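Local coordinates for protein Methylcobalamin\: coenzyme M methyltransferase (Methanosarcina mazei, PDB 4AY7) that catalyses the zinc-dependent transfer of a methyl group from a methylated corrinoid to coenzyme M, probably as a step of methanogenesis, at residues T17-A22 with P32-T37; E89-E94 with S162-V167; A122-R127 with S192-N197; G152-P157 with Q233-S238; A198-G203 with V239-V244. All coordinates share one frame; numbering follows the deposited sequence. Where two conformers were deposited one is given.

Overall arrangement
From the N terminus, contact 1 closes a short loop that lays helix 15-24 against the run leading to helix 42-48, and it finishes before any other contact opens. The remaining four overlap like links of a chain. Contact 2 joins the end of helix 86-90 to helix 157-165; contact 3, which crosses it, ties the turn before helix 130-144 to helix 178-202. Contact 4 crosses both, bringing strand 150-155 to helix 221-238, and contact 5 crosses contact 4 and sets helix 178-202 against the turn that leads into strand 242-246. None nests within another. Contacts 2 and 3 join parts of the outer helical layer, contacts 4 and 5 tie that layer to the parallel strands of a TIM barrel, and contact 1 packs on contact 5.

Contact 1 of 5, residues T17-A22 with P32-T37; sequences TRLLAA and PVCSVT
Pro32 presents the CG and CD corner of its ring to helix 15-24, and Ala22 and Leu19 receive it from two positions on the helix. The methyl of Ala22 sits at that corner, its CB 3.7 Å from Pro32 CD and 3.8 Å from Pro32 CG. Leu19 arrives differently, its side chain crossing the proline at about a right angle. With CG anti to the backbone N (chi1 -178°), Leu19 reaches past the ring along the loop, and one methyl serves two partners: CD1 lies 4.1 Å from Pro32 CG and equally far from Cys34 SG. The sulfur of Cys34 is turned between its own backbone N and carbonyl carbon, which brings it to that methyl. Arg18 adds the aliphatic part of its chain, CD standing 4.2 Å from Pro32 N. It runs extended as far as CD and then bends at chi3, and its NE is engaged in a salt bridge with Asp29.

Backbone hydrogen bonds of Pro32 and Cys34 to Leu321 hold the loop on strand 320-323. Since Leu19 also packs on Val206 and Val320, the first residues of their strands, helix 15-24 lies at the N-terminal end of the TIM barrel. The side chain of Ala22 is about 7 Å from a bound magnesium ion. What crosses between the two segments is apolar: methyl groups, a methylene of Arg18, a proline ring and a sulfur. Such an interface depends on fit and burial, while the nearby charge of Arg18 is answered outside it.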
# COMPACT_ATOMS: atom_id res chain seq x y z
N THR A 17 -7.34 4.08 -17.17
CA THR A 17 -8.69 4.69 -17.04
C THR A 17 -9.65 3.77 -16.30
O THR A 17 -10.47 4.24 -15.50
CB THR A 17 -9.33 5.21 -18.32
OG1 THR A 17 -9.49 4.14 -19.21
CG2 THR A 17 -8.61 6.38 -19.02
N ARG A 18 -9.52 2.47 -16.51
CA ARG A 18 -10.37 1.49 -15.82
C ARG A 18 -10.05 1.50 -14.34
O ARG A 18 -10.97 1.41 -13.50
CB ARG A 18 -10.18 0.09 -16.37
CG ARG A 18 -11.06 -0.96 -15.74
CD ARG A 18 -10.83 -2.34 -16.30
NE ARG A 18 -11.19 -2.42 -17.74
CZ ARG A 18 -10.34 -2.63 -18.74
NH1 ARG A 18 -9.06 -2.76 -18.55
NH2 ARG A 18 -10.79 -2.70 -19.98
N LEU A 19 -8.74 1.49 -13.99
CA LEU A 19 -8.39 1.44 -12.56
C LEU A 19 -8.95 2.64 -11.82
O LEU A 19 -9.50 2.52 -10.73
CB LEU A 19 -6.86 1.27 -12.28
CG LEU A 19 -6.44 1.16 -10.80
CD1 LEU A 19 -7.19 0.02 -10.10
CD2 LEU A 19 -4.90 1.06 -10.66
N LEU A 20 -8.74 3.81 -12.37
CA LEU A 20 -9.17 5.05 -11.76
C LEU A 20 -10.73 5.10 -11.67
O LEU A 20 -11.32 5.45 -10.64
CB LEU A 20 -8.59 6.23 -12.59
CG LEU A 20 -7.09 6.44 -12.46
CD1 LEU A 20 -6.70 7.55 -13.41
CD2 LEU A 20 -6.64 6.78 -11.05
N ALA A 21 -11.38 4.72 -12.74
CA ALA A 21 -12.88 4.62 -12.74
C ALA A 21 -13.36 3.66 -11.65
O ALA A 21 -14.25 4.00 -10.80
CB ALA A 21 -13.39 4.22 -14.12
N ALA A 22 -12.74 2.49 -11.60
CA ALA A 22 -13.09 1.52 -10.55
C ALA A 22 -13.00 1.99 -9.14
O ALA A 22 -13.88 1.73 -8.32
CB ALA A 22 -12.32 0.21 -10.75
N PRO A 32 -10.89 -4.38 -12.68
CA PRO A 32 -9.42 -4.50 -12.91
C PRO A 32 -8.83 -5.44 -11.92
O PRO A 32 -9.37 -5.58 -10.80
CB PRO A 32 -8.90 -3.11 -12.61
CG PRO A 32 -9.91 -2.51 -11.77
CD PRO A 32 -11.23 -3.12 -12.03
N VAL A 33 -7.74 -6.08 -12.33
CA VAL A 33 -7.02 -7.01 -11.46
C VAL A 33 -5.61 -6.50 -11.34
O VAL A 33 -4.91 -6.37 -12.33
CB VAL A 33 -7.08 -8.46 -11.90
CG1 VAL A 33 -6.63 -8.63 -13.36
CG2 VAL A 33 -6.34 -9.36 -10.91
N CYS A 34 -5.26 -6.18 -10.12
CA CYS A 34 -3.88 -5.68 -9.86
C CYS A 34 -3.55 -5.77 -8.41
O CYS A 34 -4.34 -6.33 -7.65
CB CYS A 34 -3.73 -4.27 -10.35
SG CYS A 34 -4.61 -3.11 -9.38
N SER A 35 -2.36 -5.29 -8.02
CA SER A 35 -1.99 -5.19 -6.60
C SER A 35 -1.68 -3.78 -6.24
O SER A 35 -1.00 -3.07 -7.00
CB SER A 35 -0.80 -6.12 -6.32
OG SER A 35 -0.60 -6.16 -4.92
N VAL A 36 -2.19 -3.35 -5.09
CA VAL A 36 -1.92 -2.06 -4.54
C VAL A 36 -0.91 -2.27 -3.40
O VAL A 36 -0.41 -1.31 -2.85
CB VAL A 36 -3.18 -1.28 -4.07
CG1 VAL A 36 -4.14 -1.08 -5.25
CG2 VAL A 36 -3.94 -2.03 -2.96
N THR A 37 -0.56 -3.51 -3.11
CA THR A 37 0.35 -3.81 -2.04
C THR A 37 1.63 -4.36 -2.72
O THR A 37 1.65 -4.55 -3.93
CB THR A 37 -0.28 -4.87 -1.13
OG1 THR A 37 -0.69 -5.98 -1.95
CG2 THR A 37 -1.56 -4.28 -0.42

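Contact 2 of 5, residues E89-E94 with S162-V167; sequences EAMGCE and SDLVSV
Leu164 and Met91 form the apolar half of this contact, with Leu164 CD2 3.8 Å from Met91 CB. The methionine chain is bent at both chi2 and chi3 (-69° and -75°), and this folding returns its terminal methyl to the same leucine: Met91 CE stands 4.1 Å from Leu164 CD2, so one branch is met by both ends of the methionine side chain. Next to this pair, Cys93 directs its sulfur at the helix backbone, SG approaching Asp163 O to 3.2 Å. The same sulfur lies 3.9 Å from Asp163 CB.

Between Met91 and Cys93 the chain turns through a Schellman motif that ends helix 86-90. Gly92 takes the positive phi of 115° that the motif needs, where a CB would be jammed against the preceding carbonyl oxygen, and its N bonds to Glu89 O at 3.0 Å. With the helix ended there, Met91 and Cys93 both face helix 157-165, which follows strand 150-155 of the barrel.

Farther out, the Asp163 carbonyl accepts a hydrogen bond from His109 ND1, and Cys93 and Asp163 both pack on Val106 of the hairpin formed by strands 94-96 and 105-108. The link between those strands carries Gln103, which binds coenzyme M in another structure of this enzyme and whose side chain is about 12 Å from that of Asp163. Behind Met91, Ile187 and Ala191 of helix 178-202 continue the packing.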
# COMPACT_ATOMS: atom_id res chain seq x y z
N GLU A 89 12.93 6.47 6.79
CA GLU A 89 14.33 6.62 6.67
C GLU A 89 14.72 8.03 6.24
O GLU A 89 15.71 8.54 6.76
CB GLU A 89 14.88 5.67 5.64
CG GLU A 89 16.37 5.80 5.45
CD GLU A 89 16.95 4.72 4.53
OE1 GLU A 89 16.31 4.44 3.53
OE2 GLU A 89 18.04 4.13 4.73
N ALA A 90 14.06 8.59 5.27
CA ALA A 90 14.29 10.00 4.88
C ALA A 90 14.01 10.96 6.03
O ALA A 90 14.78 11.91 6.22
CB ALA A 90 13.49 10.33 3.65
N MET A 91 13.09 10.59 6.90
CA MET A 91 12.81 11.32 8.15
C MET A 91 13.80 11.09 9.31
O MET A 91 13.62 11.68 10.39
CB MET A 91 11.37 11.08 8.60
CG MET A 91 10.27 11.75 7.72
SD MET A 91 10.34 13.54 7.91
CE MET A 91 9.58 13.58 9.56
N GLY A 92 14.79 10.20 9.13
CA GLY A 92 15.86 9.98 10.12
C GLY A 92 15.92 8.60 10.78
O GLY A 92 16.83 8.32 11.50
N CYS A 93 14.98 7.70 10.46
CA CYS A 93 15.09 6.32 10.92
C CYS A 93 16.30 5.58 10.32
O CYS A 93 16.71 5.79 9.17
CB CYS A 93 13.78 5.53 10.64
SG CYS A 93 12.31 6.15 11.54
N GLU A 94 16.81 4.67 11.11
CA GLU A 94 17.83 3.72 10.69
C GLU A 94 17.17 2.40 10.30
O GLU A 94 16.40 1.88 11.06
CB GLU A 94 18.91 3.57 11.78
CG GLU A 94 19.98 2.44 11.63
CD GLU A 94 20.91 2.55 10.43
OE1 GLU A 94 21.07 3.68 9.90
OE2 GLU A 94 21.51 1.49 10.02
N SER A 162 4.75 6.49 14.36
CA SER A 162 5.20 5.41 15.23
C SER A 162 6.67 5.09 15.04
O SER A 162 7.42 4.86 16.03
CB SER A 162 4.37 4.17 14.94
OG SER A 162 4.71 3.17 15.86
N ASP A 163 7.11 5.11 13.78
CA ASP A 163 8.57 4.92 13.50
C ASP A 163 9.45 6.12 13.90
O ASP A 163 10.65 5.89 14.28
CB ASP A 163 8.82 4.54 12.04
CG ASP A 163 8.32 3.13 11.70
OD1 ASP A 163 8.28 2.21 12.57
OD2 ASP A 163 8.10 2.90 10.51
N LEU A 164 8.88 7.35 13.98
CA LEU A 164 9.69 8.49 14.39
C LEU A 164 10.05 8.31 15.86
O LEU A 164 11.13 8.70 16.29
CB LEU A 164 8.94 9.79 14.25
CG LEU A 164 8.73 10.23 12.82
CD1 LEU A 164 7.90 11.51 12.77
CD2 LEU A 164 10.02 10.34 12.04
N VAL A 165 9.11 7.76 16.64
CA VAL A 165 9.23 7.77 18.10
C VAL A 165 9.38 6.38 18.75
O VAL A 165 9.61 6.28 19.96
CB VAL A 165 8.05 8.56 18.75
CG1 VAL A 165 7.92 9.93 18.06
CG2 VAL A 165 6.74 7.82 18.64
N SER A 166 9.29 5.33 17.96
CA SER A 166 9.24 3.92 18.45
C SER A 166 7.74 3.56 18.74
O SER A 166 6.94 4.37 19.23
CB SER A 166 10.16 3.69 19.67
OG SER A 166 9.56 4.08 20.93
N VAL A 167 7.34 2.32 18.47
CA VAL A 167 5.98 1.97 18.74
C VAL A 167 5.74 1.94 20.25
O VAL A 167 4.65 2.28 20.73
CB VAL A 167 5.54 0.63 18.07
CG1 VAL A 167 6.20 -0.55 18.73
CG2 VAL A 167 4.03 0.51 18.16

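Contact 3 of 5, residues A122-R127 with S192-N197; sequences ADLLQR and SIIYAN
Ile194 CG2 is the methyl on which both leucines of the 124-126 turn converge. Leu125 comes closer, its CD2 3.8 Å away and its CG 4.0 Å, while Leu124 CD2 reaches the same methyl at 4.1 Å; both leucines meet the isoleucine at a slant. Ile194 carries CG1 beside its own nitrogen (chi1 -69°) and CG2 anti to it, a torsion that turns the CG2 branch toward the leucines. Leu125 CD2 also rests 4.0 Å from Tyr195 CA, against the helix backbone itself. Leu124 and Tyr195 mark the buried side, where the first packs on Ala90 of helix 86-90 and both on Ile130 of helix 130-144.

Toward solvent the character changes. Leu125 and Ile194 are only partly covered, and beyond the leucines the turn ends in an exposed Arg127. Its NE forms a salt bridge with Asp123 OD1 at 2.6 Å, approaching 36° above the carboxylate plane, which clasps the two ends of the turn without involving helix 178-202. A single 3-10 turn, fastened by Gln126 N to Asp123 O, thus leads into helix 130-144 and leans on helix 178-202: a loop-on-helix contact in the outer helical layer of a TIM barrel.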
# COMPACT_ATOMS: atom_id res chain seq x y z
N ALA A 122 13.63 20.50 5.29
CA ALA A 122 13.28 21.30 4.15
C ALA A 122 13.64 20.57 2.89
O ALA A 122 13.00 20.76 1.84
CB ALA A 122 13.95 22.66 4.18
N ASP A 123 14.60 19.67 2.98
CA ASP A 123 15.04 18.97 1.81
C ASP A 123 14.67 17.48 1.82
O ASP A 123 15.40 16.65 1.24
CB ASP A 123 16.54 19.12 1.65
CG ASP A 123 17.31 18.47 2.81
OD1 ASP A 123 16.71 18.20 3.89
OD2 ASP A 123 18.51 18.23 2.65
N LEU A 124 13.56 17.17 2.49
CA LEU A 124 13.04 15.80 2.62
C LEU A 124 13.21 15.01 1.31
O LEU A 124 13.70 13.90 1.30
CB LEU A 124 11.56 15.85 2.94
CG LEU A 124 10.93 14.47 3.18
CD1 LEU A 124 11.59 13.79 4.35
CD2 LEU A 124 9.44 14.64 3.40
N LEU A 125 12.82 15.62 0.19
CA LEU A 125 12.77 14.85 -1.07
C LEU A 125 14.12 14.43 -1.66
O LEU A 125 14.21 13.58 -2.54
CB LEU A 125 11.91 15.62 -2.08
CG LEU A 125 10.38 15.76 -1.78
CD1 LEU A 125 9.74 16.50 -2.95
CD2 LEU A 125 9.56 14.45 -1.47
N GLN A 126 15.18 15.01 -1.17
CA GLN A 126 16.53 14.61 -1.56
C GLN A 126 17.15 13.60 -0.63
O GLN A 126 18.22 13.06 -0.94
CB GLN A 126 17.45 15.83 -1.70
CG GLN A 126 17.13 16.75 -2.86
CD GLN A 126 16.93 18.16 -2.36
OE1 GLN A 126 17.77 19.07 -2.58
NE2 GLN A 126 15.85 18.35 -1.59
N ARG A 127 16.48 13.33 0.48
CA ARG A 127 16.97 12.44 1.51
C ARG A 127 16.67 10.97 1.35
O ARG A 127 15.67 10.59 0.76
CB ARG A 127 16.46 12.89 2.87
CG ARG A 127 17.02 14.24 3.26
CD ARG A 127 16.69 14.58 4.71
NE ARG A 127 17.28 15.89 5.04
CZ ARG A 127 17.78 16.22 6.22
NH1 ARG A 127 17.74 15.35 7.22
NH2 ARG A 127 18.33 17.45 6.40
N SER A 192 4.27 12.85 5.04
CA SER A 192 3.56 11.86 4.17
C SER A 192 2.97 12.53 2.93
O SER A 192 3.10 12.04 1.82
CB SER A 192 2.47 11.12 4.99
OG SER A 192 3.14 10.17 5.86
N ILE A 193 2.36 13.69 3.13
CA ILE A 193 1.68 14.38 2.03
C ILE A 193 2.74 14.86 1.04
O ILE A 193 2.59 14.72 -0.21
CB ILE A 193 0.88 15.56 2.59
CG1 ILE A 193 -0.29 15.02 3.35
CG2 ILE A 193 0.55 16.54 1.50
CD1 ILE A 193 -0.96 16.05 4.20
N ILE A 194 3.83 15.40 1.57
CA ILE A 194 4.93 15.90 0.72
C ILE A 194 5.46 14.77 -0.19
O ILE A 194 5.68 14.97 -1.38
CB ILE A 194 6.07 16.51 1.53
CG1 ILE A 194 5.63 17.84 2.20
CG2 ILE A 194 7.33 16.71 0.63
CD1 ILE A 194 6.47 18.35 3.36
N TYR A 195 5.74 13.63 0.39
CA TYR A 195 6.31 12.48 -0.38
C TYR A 195 5.29 11.94 -1.36
O TYR A 195 5.59 11.72 -2.54
CB TYR A 195 6.71 11.39 0.60
CG TYR A 195 7.24 10.10 -0.03
CD1 TYR A 195 8.05 10.12 -1.16
CD2 TYR A 195 6.95 8.87 0.53
CE1 TYR A 195 8.54 8.94 -1.73
CE2 TYR A 195 7.49 7.67 0.02
CZ TYR A 195 8.27 7.72 -1.13
OH TYR A 195 8.76 6.58 -1.70
N ALA A 196 4.06 11.76 -0.90
CA ALA A 196 2.97 11.28 -1.78
C ALA A 196 2.81 12.18 -3.04
O ALA A 196 2.81 11.69 -4.15
CB ALA A 196 1.65 11.21 -1.00
N ASN A 197 2.71 13.49 -2.85
CA ASN A 197 2.65 14.39 -3.97
C ASN A 197 3.81 14.38 -4.88
O ASN A 197 3.65 14.60 -6.11
CB ASN A 197 2.25 15.82 -3.52
CG ASN A 197 0.77 15.94 -3.12
OD1 ASN A 197 -0.05 15.31 -3.70
ND2 ASN A 197 0.46 16.77 -2.12

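Contact 4 of 5, residues G152-P157 with Q233-S238; sequences GGMEGP and QKFASS
A Met-aromatic contact between Met154 and Phe235 joins a strand of the TIM barrel to a helix of its outer layer. Met154 SD lies 5.5 Å from the centroid of the Phe235 ring and 77° off the ring normal, so the sulfur is at the ring's edge. Its methyl comes in closer and at a slant, CE being 4.0 Å from Phe235 CE2. The two side chains extend from opposite directions: Phe235 leaves its helix with CG anti to the backbone N (chi1 -180°), while Met154 stays straight through chi2 and then turns at chi3, -80°, which sets its methyl at the ring. Pro157 gives a looser neighbour, with CG 4.5 Å from Phe235 CB.

Met154 and Pro157 flank a beta-alpha junction. Strand 150-155 supplies Met154, Gly156 takes the N-cap position and Pro157 begins helix 157-165, so that strand and following helix both lean on helix 221-238. Ile209 of the intervening strand 206-210 touches all three side chains. Helix 178-202 also packs here, with Ser192 O 3.6 Å from Met154 CE.

At the end of helix 221-238, Ser238 OG donates to Lys234 O at 2.6 Å, one turn back, and Ser238 O receives Asn197 ND2 of helix 178-202. The zinc ion, held by His246, Cys248 and Cys325, is about 14 Å from the Met154 side chain.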
# COMPACT_ATOMS: atom_id res chain seq x y z
N GLY A 152 2.01 4.07 -6.49
CA GLY A 152 3.00 4.38 -5.53
C GLY A 152 2.59 3.97 -4.14
O GLY A 152 1.67 4.52 -3.58
N GLY A 153 3.36 3.07 -3.56
CA GLY A 153 3.14 2.59 -2.22
C GLY A 153 4.00 3.27 -1.21
O GLY A 153 5.17 3.66 -1.51
N MET A 154 3.47 3.43 -0.01
CA MET A 154 4.24 4.00 1.08
C MET A 154 3.58 3.68 2.40
O MET A 154 2.39 3.39 2.47
CB MET A 154 4.38 5.51 0.91
CG MET A 154 3.04 6.18 0.76
SD MET A 154 3.04 7.99 0.54
CE MET A 154 3.26 8.51 2.24
N GLU A 155 4.36 3.76 3.44
CA GLU A 155 3.91 3.72 4.83
C GLU A 155 3.06 4.95 5.11
O GLU A 155 3.29 6.02 4.58
CB GLU A 155 5.13 3.60 5.81
CG GLU A 155 6.11 4.72 5.75
CD GLU A 155 7.24 4.50 4.71
OE1 GLU A 155 7.00 3.91 3.62
OE2 GLU A 155 8.36 4.97 4.96
N GLY A 156 1.96 4.75 5.82
CA GLY A 156 0.98 5.80 6.05
C GLY A 156 1.35 6.61 7.29
O GLY A 156 2.27 6.21 8.06
N PRO A 157 0.63 7.70 7.55
CA PRO A 157 1.10 8.60 8.59
C PRO A 157 1.10 8.03 9.98
O PRO A 157 1.95 8.42 10.80
CB PRO A 157 0.19 9.80 8.48
CG PRO A 157 -0.92 9.45 7.58
CD PRO A 157 -0.51 8.24 6.79
N GLN A 233 -7.74 11.48 7.08
CA GLN A 233 -8.55 12.48 6.34
C GLN A 233 -7.72 13.61 5.75
O GLN A 233 -7.93 13.96 4.57
CB GLN A 233 -9.61 13.08 7.24
CG GLN A 233 -10.72 12.09 7.48
CD GLN A 233 -11.74 12.52 8.55
OE1 GLN A 233 -11.40 13.21 9.50
NE2 GLN A 233 -12.96 12.07 8.41
N LYS A 234 -6.76 14.12 6.51
CA LYS A 234 -5.94 15.22 6.01
C LYS A 234 -5.05 14.74 4.89
O LYS A 234 -4.83 15.46 3.88
CB LYS A 234 -5.10 15.82 7.10
CG LYS A 234 -4.33 17.05 6.68
CD LYS A 234 -3.47 17.49 7.86
CE LYS A 234 -2.77 18.82 7.60
NZ LYS A 234 -3.77 19.80 7.05
N PHE A 235 -4.49 13.53 5.05
CA PHE A 235 -3.70 12.98 3.95
C PHE A 235 -4.49 12.85 2.65
O PHE A 235 -4.04 13.32 1.57
CB PHE A 235 -3.20 11.58 4.37
CG PHE A 235 -2.37 10.91 3.33
CD1 PHE A 235 -2.94 10.12 2.38
CD2 PHE A 235 -0.96 11.07 3.33
CE1 PHE A 235 -2.17 9.47 1.42
CE2 PHE A 235 -0.18 10.46 2.37
CZ PHE A 235 -0.80 9.66 1.39
N ALA A 236 -5.65 12.20 2.73
CA ALA A 236 -6.45 11.89 1.53
C ALA A 236 -6.87 13.18 0.90
O ALA A 236 -6.81 13.33 -0.32
CB ALA A 236 -7.68 11.09 1.87
N SER A 237 -7.19 14.17 1.73
CA SER A 237 -7.62 15.44 1.13
C SER A 237 -6.51 16.27 0.51
O SER A 237 -6.78 17.15 -0.31
CB SER A 237 -8.48 16.22 2.12
OG SER A 237 -7.65 16.78 3.11
N SER A 238 -5.28 16.08 0.95
CA SER A 238 -4.17 16.92 0.51
C SER A 238 -3.33 16.34 -0.64
O SER A 238 -2.46 17.03 -1.21
CB SER A 238 -3.27 17.14 1.71
OG SER A 238 -4.00 17.66 2.84

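Contact 5 of 5, residues A198-G203 with V239-V244; sequences AMVEAG and VNSVTV
Ser241 OG donates to Val242 O at 2.8 Å, approaching 43° above the carbonyl plane, and the same side chain meets Val200 of helix 178-202. The setting is the TIM barrel, where the chain leaves helix 221-238, makes a short turn and enters strand 242-246 beside the end of helix 178-202. Val200 straddles that turn. Its CG2 lies 3.5 Å from Ser241 OG. Its CG1 meets the backbone instead, 3.6 Å from Asn240 O. With CG1 anti to the valine nitrogen (chi1 171°) and CG2 beside it, the two branches reach successive residues.

Ile207 of strand 206-210 touches both Val200 and Ser241, so the pair is backed by the sheet, whereas Asn240 lies toward solvent. Replacing Ser241 by a glycine would probably leave Val242 O without its side-chain donor and open a gap next to Val200 CG2. One turn back along the helix, Asn197 OD1 accepts a hydrogen bond from Asn240 N, a polar tie next to the valine packing. Helix 178-202 then stops in a Schellman motif at Gly203, whose phi is 135° and whose N bonds to Val200 O at 3.0 Å.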
# COMPACT_ATOMS: atom_id res chain seq x y z
N ALA A 198 5.02 14.15 -4.33
CA ALA A 198 6.18 13.94 -5.16
C ALA A 198 6.04 12.73 -6.03
O ALA A 198 6.48 12.77 -7.19
CB ALA A 198 7.48 13.83 -4.35
N MET A 199 5.59 11.61 -5.49
CA MET A 199 5.35 10.43 -6.34
C MET A 199 4.32 10.73 -7.44
O MET A 199 4.54 10.34 -8.58
CB MET A 199 4.91 9.21 -5.53
CG MET A 199 5.98 8.63 -4.66
SD MET A 199 5.69 6.95 -4.00
CE MET A 199 4.59 7.31 -2.65
N VAL A 200 3.27 11.48 -7.11
CA VAL A 200 2.32 11.89 -8.12
C VAL A 200 3.01 12.70 -9.19
O VAL A 200 2.81 12.43 -10.38
CB VAL A 200 1.11 12.66 -7.50
CG1 VAL A 200 0.22 13.28 -8.58
CG2 VAL A 200 0.29 11.72 -6.58
N GLU A 201 3.82 13.70 -8.79
CA GLU A 201 4.53 14.57 -9.78
C GLU A 201 5.46 13.72 -10.62
O GLU A 201 5.67 14.04 -11.77
CB GLU A 201 5.28 15.76 -9.12
CG GLU A 201 4.35 16.91 -8.64
CD GLU A 201 4.73 17.67 -7.30
OE1 GLU A 201 5.89 17.59 -6.78
OE2 GLU A 201 3.84 18.40 -6.73
N ALA A 202 6.01 12.65 -10.06
CA ALA A 202 6.91 11.77 -10.83
C ALA A 202 6.17 10.90 -11.81
O ALA A 202 6.79 10.41 -12.74
CB ALA A 202 7.78 10.85 -9.92
N GLY A 203 4.87 10.67 -11.60
CA GLY A 203 4.07 9.90 -12.54
C GLY A 203 3.13 8.82 -11.98
O GLY A 203 2.42 8.17 -12.77
N VAL A 239 -3.50 15.06 -0.87
CA VAL A 239 -2.77 14.32 -1.90
C VAL A 239 -3.51 14.42 -3.23
O VAL A 239 -4.72 14.12 -3.32
CB VAL A 239 -2.58 12.87 -1.47
CG1 VAL A 239 -1.97 12.02 -2.60
CG2 VAL A 239 -1.63 12.84 -0.29
N ASN A 240 -2.76 14.81 -4.25
CA ASN A 240 -3.30 15.18 -5.57
C ASN A 240 -3.49 14.00 -6.51
O ASN A 240 -3.13 14.06 -7.67
CB ASN A 240 -2.40 16.30 -6.15
CG ASN A 240 -2.48 17.55 -5.28
OD1 ASN A 240 -3.56 17.93 -4.91
ND2 ASN A 240 -1.40 18.09 -4.89
N SER A 241 -4.04 12.91 -5.99
CA SER A 241 -4.42 11.75 -6.84
C SER A 241 -5.48 10.94 -6.11
O SER A 241 -5.74 11.15 -4.90
CB SER A 241 -3.21 10.82 -7.11
OG SER A 241 -2.79 10.19 -5.91
N VAL A 242 -6.03 9.98 -6.85
CA VAL A 242 -6.72 8.87 -6.26
C VAL A 242 -5.82 8.18 -5.25
O VAL A 242 -4.59 8.06 -5.44
CB VAL A 242 -7.27 7.92 -7.36
CG1 VAL A 242 -7.73 6.58 -6.76
CG2 VAL A 242 -8.35 8.67 -8.20
N THR A 243 -6.41 7.92 -4.07
CA THR A 243 -5.70 7.23 -3.00
C THR A 243 -6.44 5.96 -2.52
O THR A 243 -7.67 5.83 -2.66
CB THR A 243 -5.47 8.14 -1.80
OG1 THR A 243 -6.73 8.56 -1.33
CG2 THR A 243 -4.63 9.40 -2.12
N VAL A 244 -5.68 5.09 -1.88
CA VAL A 244 -6.12 3.83 -1.32
C VAL A 244 -5.50 3.65 0.06
O VAL A 244 -4.30 3.88 0.26
CB VAL A 244 -5.75 2.63 -2.26
CG1 VAL A 244 -6.14 1.29 -1.65
CG2 VAL A 244 -6.48 2.72 -3.59